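Local coordinates for protein oligopeptide ABC transporter OppAIV (Borrelia burgdorferi B31, PDB 4GL8) that binds peptides outside the cytoplasmic membrane and probably hands them to an ABC transporter for uptake, at residues S213-L216 with N217-V220; G429-A432 with D433-F437; E513-S517 with E518-L522. All coordinates share one frame; numbering follows the deposited sequence.

Contact 1 of 3, residues S213-L216 with N217-V220; sequences SRVL and NEKV
A beta hairpin turns here: Val215, the last residue of strand 209-215, pairs with Lys219, at the start of strand 219-224, in an antiparallel hydrogen-bonded pair. Arg214 and Val220 form the next, non-hydrogen-bonded pair. Glu218 and Lys219 both face Val215, which makes a classic beta bulge. Val215 O takes the nearly straight bond from Lys219 N (3.0 Å, 172° at the hydrogen) in its carbonyl plane, and a weaker, more bent one from Glu218 N at 3.0 Å. In return Val215 N donates to Lys219 O.

Val215 and Lys219 share one face of the sheet; Glu218, in the bulge, runs beside Val215. CG1 of Val215, anti to its own backbone N (chi1 -173°), reaches Glu218 OE1 at 3.4 Å. CG2 of Val215 comes to 4.1 Å from Lys219 NZ.

Arg214 and Val220 occupy the other face. The arginine's NH2 makes a salt bridge with Glu39. Val220 CG2 packs against Arg214 CG at 4.2 Å. Strand 238-242 continues the sheet beyond strand 219-224. One water joins the two strands: it lies in the guanidinium plane, accepts from Arg214 NE at 3.3 Å and lies 3.0 Å from Lys219 O.

Contact 2 of 3, residues G429-A432 with D433-F437; sequences GDYA and DPMTF
Thr436, in the first turn of helix 435-438, packs under the ring of Tyr431 and accepts a bond from Asp430 N. Its OG1 stands anti to the backbone N (chi1 -176°), turned to the loop. Asp430 N meets this OG1 at 3.1 Å in a nearly straight bond. Thr436 CB lies over one face of the Tyr431 ring, 3.8 Å from the centroid and 15° off the normal, a CH-pi contact. CG2 of Thr436 points to the loop start and touches Gly429 CA at 3.6 Å.

The Tyr431 side chain is folded back, with CG between its backbone N and carbonyl carbon (chi1 53°). This lays the ring along the helix start, where OH comes to 3.5 Å from Met435 CG. Asp433 CB sits at the ring edge, 4.0 Å from Tyr431 CD2.

Asp433 caps the helix. Its OD2 accepts from Met435 N at 2.8 Å, on the anti side and tilted out of the carboxylate plane, and also makes a salt bridge with Arg474, which probably favours the charged carboxylate. Before it, Ala432 is the centre of an inverse gamma turn, closed by Asp433 N on Tyr431 O at 2.9 Å. At the other end of the loop, Asp430 OD1 binds the backbone of the bound peptide, so this loop helps line the peptide site.

The whole unit follows strand 422-428. The rings of Tyr172 and Tyr431 meet with nearly parallel planes, and Tyr431 also touches helix 173-176. Met435 packs on helices 456-466 and 471-489, and Trp427 meets Phe437 edge-to-face.

Contact 3 of 3, residues E513-S517 with E518-L522; sequences EPNIS and ERFNL
Residues Asn515 to Glu518 form a type I beta turn, closed by Glu518 N on Asn515 O at 3.1 Å. The donor stands well above the carbonyl plane. Glu518 has positive phi, and the chain then runs on extended through Arg519 and Phe520. The loop lies between the paired strands 509-510 and 526-527.

The Asn515 side chain braces this turn. With CG between its backbone N and carbonyl carbon (chi1 68°), the amide is folded toward Arg519. OD1 of Asn515 takes Arg519 N at 3.0 Å, in plane and on a lone pair. A weak bond from Ser517 N reaches the same oxygen. ND2 of Asn515 donates to Arg519 O at 2.9 Å, with that oxygen close to the amide plane, and also bonds Pro69 O.

Ser517 OG lies alongside the Arg519 chain, 3.5 Å from Arg519 CD, and bonds Gly72 O. Phe520 turns its ring back: Glu518 C sits over the centre of one face, while CE1 of Phe520 approaches Glu513 O at 3.4 Å.

Arg519 reaches on to Asp175 in a salt bridge, and Glu518 OE2 bonds Tyr502 OH. The Asn515 amide thus grips both the N-H and the C=O of Arg519, which fixes its own rotation and holds the backbone from which that arginine extends.

Contact 1 is a surface hairpin, while contact 2 is buried and contact 3 partly so. Contacts 2 and 3 touch. Arg519 NH2 makes a weak hydrogen bond to Asp430 O, and Asp175 serves both, taking Ala432 N and Arg519 NH1. Asn286 also bonds both through its backbone, at Gly429 and Ile516. Contact 1 touches neither, though strand 238-242 lies beside both the hairpin and Leu522. The chemistry differs too. Backbone strand pairing holds 213-220, with Arg214 tied to Glu39. Aromatic packing and a helix cap hold 429-437, where the bound peptide is met. An asparagine amide clamps the irregular loop 513-522.

Contact 1 of 3, residues S213-L216 with N217-V220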
loop_
_atom_site.group_PDB
_atom_site.type_symbol
_atom_site.label_atom_id
_atom_site.label_comp_id
_atom_site.label_asym_id
_atom_site.label_seq_id
_atom_site.Cartn_x
_atom_site.Cartn_y
_atom_site.Cartn_z
ATOM N N SER A 213 15.187 12.714 -14.658
ATOM C CA SER A 213 16.422 12.565 -13.876
ATOM C C SER A 213 16.148 12.233 -12.430
ATOM O O SER A 213 15.005 12.182 -11.974
ATOM C CB SER A 213 17.216 13.875 -13.919
ATOM O OG SER A 213 16.438 14.890 -13.318
ATOM N N ARG A 214 17.222 12.058 -11.696
ATOM C CA ARG A 214 17.122 11.629 -10.335
ATOM C C ARG A 214 18.402 11.937 -9.595
ATOM O O ARG A 214 19.491 11.590 -10.068
ATOM C CB ARG A 214 16.942 10.126 -10.331
ATOM C CG ARG A 214 16.036 9.645 -9.254
ATOM C CD ARG A 214 15.901 8.149 -9.300
ATOM N NE ARG A 214 15.849 7.689 -7.934
ATOM C CZ ARG A 214 15.609 6.447 -7.583
ATOM N NH1 ARG A 214 15.385 5.523 -8.506
ATOM N NH2 ARG A 214 15.605 6.134 -6.298
ATOM N N VAL A 215 18.284 12.571 -8.437
ATOM C CA VAL A 215 19.418 12.660 -7.519
ATOM C C VAL A 215 19.119 11.792 -6.288
ATOM O O VAL A 215 18.153 12.034 -5.570
ATOM C CB VAL A 215 19.697 14.116 -7.146
ATOM C CG1 VAL A 215 20.976 14.214 -6.326
ATOM C CG2 VAL A 215 19.804 14.954 -8.418
ATOM N N LEU A 216 19.931 10.761 -6.068
ATOM C CA LEU A 216 19.672 9.824 -4.968
ATOM C C LEU A 216 19.524 10.546 -3.617
ATOM O O LEU A 216 20.326 11.411 -3.264
ATOM C CB LEU A 216 20.745 8.721 -4.884
ATOM C CG LEU A 216 20.829 7.720 -6.059
ATOM C CD1 LEU A 216 21.665 6.506 -5.664
ATOM C CD2 LEU A 216 19.470 7.255 -6.567
ATOM N N ASN A 217 18.457 10.179 -2.904
ATOM C CA ASN A 217 18.101 10.726 -1.583
ATOM C C ASN A 217 17.744 12.191 -1.587
ATOM O O ASN A 217 17.764 12.823 -0.557
ATOM C CB ASN A 217 19.195 10.449 -0.547
ATOM C CG ASN A 217 19.434 8.967 -0.356
ATOM O OD1 ASN A 217 18.491 8.173 -0.282
ATOM N ND2 ASN A 217 20.690 8.582 -0.283
ATOM N N GLU A 218 17.355 12.706 -2.744
ATOM C CA GLU A 218 17.102 14.111 -2.891
ATOM C C GLU A 218 15.886 14.417 -3.771
ATOM O O GLU A 218 14.958 15.087 -3.339
ATOM C CB GLU A 218 18.363 14.763 -3.454
ATOM C CG GLU A 218 18.516 16.219 -3.074
ATOM C CD GLU A 218 19.534 16.940 -3.951
ATOM O OE1 GLU A 218 20.730 16.540 -3.903
ATOM O OE2 GLU A 218 19.127 17.890 -4.687
ATOM N N LYS A 219 15.888 13.931 -5.004
ATOM C CA LYS A 219 14.891 14.340 -6.009
ATOM C C LYS A 219 14.568 13.259 -7.032
ATOM O O LYS A 219 15.444 12.548 -7.484
ATOM C CB LYS A 219 15.425 15.525 -6.808
ATOM C CG LYS A 219 15.025 16.893 -6.289
ATOM C CD LYS A 219 15.407 17.979 -7.305
ATOM C CE LYS A 219 16.908 18.250 -7.335
ATOM N NZ LYS A 219 17.440 18.241 -8.726
ATOM N N VAL A 220 13.308 13.194 -7.438
ATOM C CA VAL A 220 12.927 12.411 -8.608
ATOM C C VAL A 220 12.228 13.428 -9.514
ATOM O O VAL A 220 11.243 14.022 -9.117
ATOM C CB VAL A 220 11.987 11.243 -8.235
ATOM C CG1 VAL A 220 11.740 10.335 -9.426
ATOM C CG2 VAL A 220 12.545 10.454 -7.063
HETATM O O HOH W 1 15.777 10.135 -5.770
#

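Contact 2 of 3, residues G429-A432 with D433-F437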
loop_
_atom_site.group_PDB
_atom_site.type_symbol
_atom_site.label_atom_id
_atom_site.label_comp_id
_atom_site.label_asym_id
_atom_site.label_seq_id
_atom_site.Cartn_x
_atom_site.Cartn_y
_atom_site.Cartn_z
ATOM N N GLY A 429 -4.629 -0.271 1.512
ATOM C CA GLY A 429 -5.419 -1.110 0.617
ATOM C C GLY A 429 -5.030 -0.957 -0.840
ATOM O O GLY A 429 -4.810 0.158 -1.333
ATOM N N ASP A 430 -4.900 -2.091 -1.511
ATOM C CA ASP A 430 -4.499 -2.133 -2.898
ATOM C C ASP A 430 -5.715 -2.226 -3.801
ATOM O O ASP A 430 -5.571 -2.088 -4.996
ATOM C CB ASP A 430 -3.585 -3.342 -3.128
ATOM C CG ASP A 430 -2.280 -3.270 -2.306
ATOM O OD1 ASP A 430 -1.692 -2.160 -2.181
ATOM O OD2 ASP A 430 -1.849 -4.337 -1.803
ATOM N N TYR A 431 -6.889 -2.503 -3.238
ATOM C CA TYR A 431 -8.130 -2.580 -4.001
ATOM C C TYR A 431 -9.308 -2.485 -3.053
ATOM O O TYR A 431 -9.140 -2.648 -1.861
ATOM C CB TYR A 431 -8.188 -3.864 -4.870
ATOM C CG TYR A 431 -7.934 -5.180 -4.147
ATOM C CD1 TYR A 431 -6.669 -5.740 -4.083
ATOM C CD2 TYR A 431 -8.973 -5.869 -3.554
ATOM C CE1 TYR A 431 -6.460 -6.944 -3.433
ATOM C CE2 TYR A 431 -8.770 -7.075 -2.885
ATOM C CZ TYR A 431 -7.517 -7.600 -2.819
ATOM O OH TYR A 431 -7.349 -8.792 -2.140
ATOM N N ALA A 432 -10.503 -2.234 -3.591
ATOM C CA ALA A 432 -11.669 -1.854 -2.796
ATOM C C ALA A 432 -12.422 -3.076 -2.226
ATOM O O ALA A 432 -13.562 -3.312 -2.551
ATOM C CB ALA A 432 -12.600 -1.018 -3.663
ATOM N N ASP A 433 -11.766 -3.870 -1.396
ATOM C CA ASP A 433 -12.404 -5.045 -0.766
ATOM C C ASP A 433 -11.594 -5.417 0.478
ATOM O O ASP A 433 -10.370 -5.359 0.450
ATOM C CB ASP A 433 -12.481 -6.205 -1.761
ATOM C CG ASP A 433 -13.144 -7.447 -1.175
ATOM O OD1 ASP A 433 -14.353 -7.632 -1.416
ATOM O OD2 ASP A 433 -12.456 -8.240 -0.469
ATOM N N PRO A 434 -12.260 -5.775 1.580
ATOM C CA PRO A 434 -11.534 -6.135 2.781
ATOM C C PRO A 434 -10.436 -7.212 2.586
ATOM O O PRO A 434 -9.518 -7.285 3.395
ATOM C CB PRO A 434 -12.638 -6.650 3.694
ATOM C CG PRO A 434 -13.712 -7.097 2.757
ATOM C CD PRO A 434 -13.699 -6.022 1.736
ATOM N N MET A 435 -10.497 -8.016 1.532
ATOM C CA MET A 435 -9.463 -9.029 1.325
ATOM C C MET A 435 -8.033 -8.473 1.206
ATOM O O MET A 435 -7.078 -9.189 1.538
ATOM C CB MET A 435 -9.777 -9.935 0.130
ATOM C CG MET A 435 -8.850 -11.142 -0.055
ATOM S SD MET A 435 -8.733 -12.353 1.312
ATOM C CE MET A 435 -10.404 -12.910 1.406
ATOM N N THR A 436 -7.870 -7.226 0.752
ATOM C CA THR A 436 -6.536 -6.675 0.606
ATOM C C THR A 436 -5.869 -6.628 1.984
ATOM O O THR A 436 -4.681 -6.914 2.114
ATOM C CB THR A 436 -6.505 -5.292 -0.076
ATOM O OG1 THR A 436 -5.136 -4.902 -0.249
ATOM C CG2 THR A 436 -7.188 -4.260 0.753
ATOM N N PHE A 437 -6.651 -6.346 3.016
ATOM C CA PHE A 437 -6.145 -6.419 4.396
ATOM C C PHE A 437 -6.062 -7.816 5.000
ATOM O O PHE A 437 -5.088 -8.161 5.672
ATOM C CB PHE A 437 -7.019 -5.555 5.268
ATOM C CG PHE A 437 -6.848 -4.111 4.995
ATOM C CD1 PHE A 437 -7.639 -3.467 4.051
ATOM C CD2 PHE A 437 -5.840 -3.397 5.639
ATOM C CE1 PHE A 437 -7.426 -2.141 3.770
ATOM C CE2 PHE A 437 -5.656 -2.050 5.377
ATOM C CZ PHE A 437 -6.440 -1.426 4.446
#

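Contact 3 of 3, residues E513-S517 with E518-L522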
loop_
_atom_site.group_PDB
_atom_site.type_symbol
_atom_site.label_atom_id
_atom_site.label_comp_id
_atom_site.label_asym_id
_atom_site.label_seq_id
_atom_site.Cartn_x
_atom_site.Cartn_y
_atom_site.Cartn_z
ATOM N N GLU A 513 -7.341 16.537 -5.491
ATOM C CA GLU A 513 -8.236 16.403 -4.355
ATOM C C GLU A 513 -7.870 15.106 -3.602
ATOM O O GLU A 513 -7.495 14.154 -4.225
ATOM C CB GLU A 513 -9.641 16.278 -4.927
ATOM C CG GLU A 513 -10.724 16.718 -4.002
ATOM C CD GLU A 513 -12.099 16.425 -4.577
ATOM O OE1 GLU A 513 -12.190 15.648 -5.571
ATOM O OE2 GLU A 513 -13.077 16.970 -4.014
ATOM N N PRO A 514 -7.998 15.066 -2.277
ATOM C CA PRO A 514 -7.880 13.776 -1.590
ATOM C C PRO A 514 -8.928 12.750 -2.037
ATOM O O PRO A 514 -10.051 13.126 -2.420
ATOM C CB PRO A 514 -8.140 14.128 -0.115
ATOM C CG PRO A 514 -7.937 15.611 -0.006
ATOM C CD PRO A 514 -8.251 16.181 -1.348
ATOM N N ASN A 515 -8.569 11.469 -1.994
ATOM C CA ASN A 515 -9.558 10.421 -2.146
ATOM C C ASN A 515 -9.238 9.216 -1.289
ATOM O O ASN A 515 -8.154 9.097 -0.746
ATOM C CB ASN A 515 -9.763 10.085 -3.620
ATOM C CG ASN A 515 -8.554 9.409 -4.259
ATOM O OD1 ASN A 515 -7.885 8.570 -3.647
ATOM N ND2 ASN A 515 -8.303 9.740 -5.521
ATOM N N ILE A 516 -10.181 8.292 -1.185
ATOM C CA ILE A 516 -10.153 7.276 -0.135
ATOM C C ILE A 516 -9.024 6.252 -0.311
ATOM O O ILE A 516 -8.578 5.662 0.666
ATOM C CB ILE A 516 -11.554 6.614 0.027
ATOM C CG1 ILE A 516 -11.589 5.759 1.307
ATOM C CG2 ILE A 516 -11.904 5.756 -1.180
ATOM C CD1 ILE A 516 -12.982 5.432 1.826
ATOM N N SER A 517 -8.531 6.086 -1.536
ATOM C CA SER A 517 -7.468 5.146 -1.840
ATOM C C SER A 517 -6.129 5.819 -2.160
ATOM O O SER A 517 -5.187 5.136 -2.533
ATOM C CB SER A 517 -7.880 4.288 -3.042
ATOM O OG SER A 517 -8.174 5.120 -4.152
ATOM N N GLU A 518 -6.050 7.137 -2.006
ATOM C CA GLU A 518 -4.891 7.916 -2.412
ATOM C C GLU A 518 -4.432 7.612 -3.830
ATOM O O GLU A 518 -3.245 7.479 -4.091
ATOM C CB GLU A 518 -3.726 7.742 -1.403
ATOM C CG GLU A 518 -4.095 8.101 0.032
ATOM C CD GLU A 518 -2.869 8.388 0.896
ATOM O OE1 GLU A 518 -1.942 7.561 0.886
ATOM O OE2 GLU A 518 -2.829 9.438 1.594
ATOM N N ARG A 519 -5.364 7.467 -4.753
ATOM C CA ARG A 519 -4.988 7.225 -6.152
ATOM C C ARG A 519 -4.978 8.571 -6.849
ATOM O O ARG A 519 -6.034 9.105 -7.176
ATOM C CB ARG A 519 -5.961 6.274 -6.818
ATOM C CG ARG A 519 -5.628 4.806 -6.577
ATOM C CD ARG A 519 -6.754 3.916 -7.099
ATOM N NE ARG A 519 -6.504 2.502 -6.834
ATOM C CZ ARG A 519 -7.331 1.505 -7.154
ATOM N NH1 ARG A 519 -8.487 1.743 -7.769
ATOM N NH2 ARG A 519 -7.003 0.273 -6.845
ATOM N N PHE A 520 -3.795 9.145 -7.018
ATOM C CA PHE A 520 -3.685 10.466 -7.610
ATOM C C PHE A 520 -3.115 10.478 -9.003
ATOM O O PHE A 520 -2.131 9.788 -9.277
ATOM C CB PHE A 520 -2.818 11.371 -6.743
ATOM C CG PHE A 520 -3.268 11.439 -5.331
ATOM C CD1 PHE A 520 -4.581 11.784 -5.023
ATOM C CD2 PHE A 520 -2.397 11.140 -4.299
ATOM C CE1 PHE A 520 -5.011 11.838 -3.714
ATOM C CE2 PHE A 520 -2.831 11.205 -2.997
ATOM C CZ PHE A 520 -4.132 11.558 -2.706
ATOM N N ASN A 521 -3.725 11.317 -9.844
ATOM C CA ASN A 521 -3.254 11.622 -11.195
ATOM C C ASN A 521 -2.820 13.096 -11.260
ATOM O O ASN A 521 -3.633 14.029 -11.515
ATOM C CB ASN A 521 -4.360 11.345 -12.211
ATOM C CG ASN A 521 -3.856 11.341 -13.641
ATOM O OD1 ASN A 521 -2.877 12.026 -14.015
ATOM N ND2 ASN A 521 -4.531 10.567 -14.461
ATOM N N LEU A 522 -1.538 13.308 -10.995
ATOM C CA LEU A 522 -1.011 14.647 -10.901
ATOM C C LEU A 522 -0.961 15.315 -12.287
ATOM O O LEU A 522 -0.846 16.513 -12.360
ATOM C CB LEU A 522 0.361 14.644 -10.220
ATOM C CG LEU A 522 0.416 13.997 -8.830
ATOM C CD1 LEU A 522 1.840 14.006 -8.307
ATOM C CD2 LEU A 522 -0.497 14.678 -7.835
#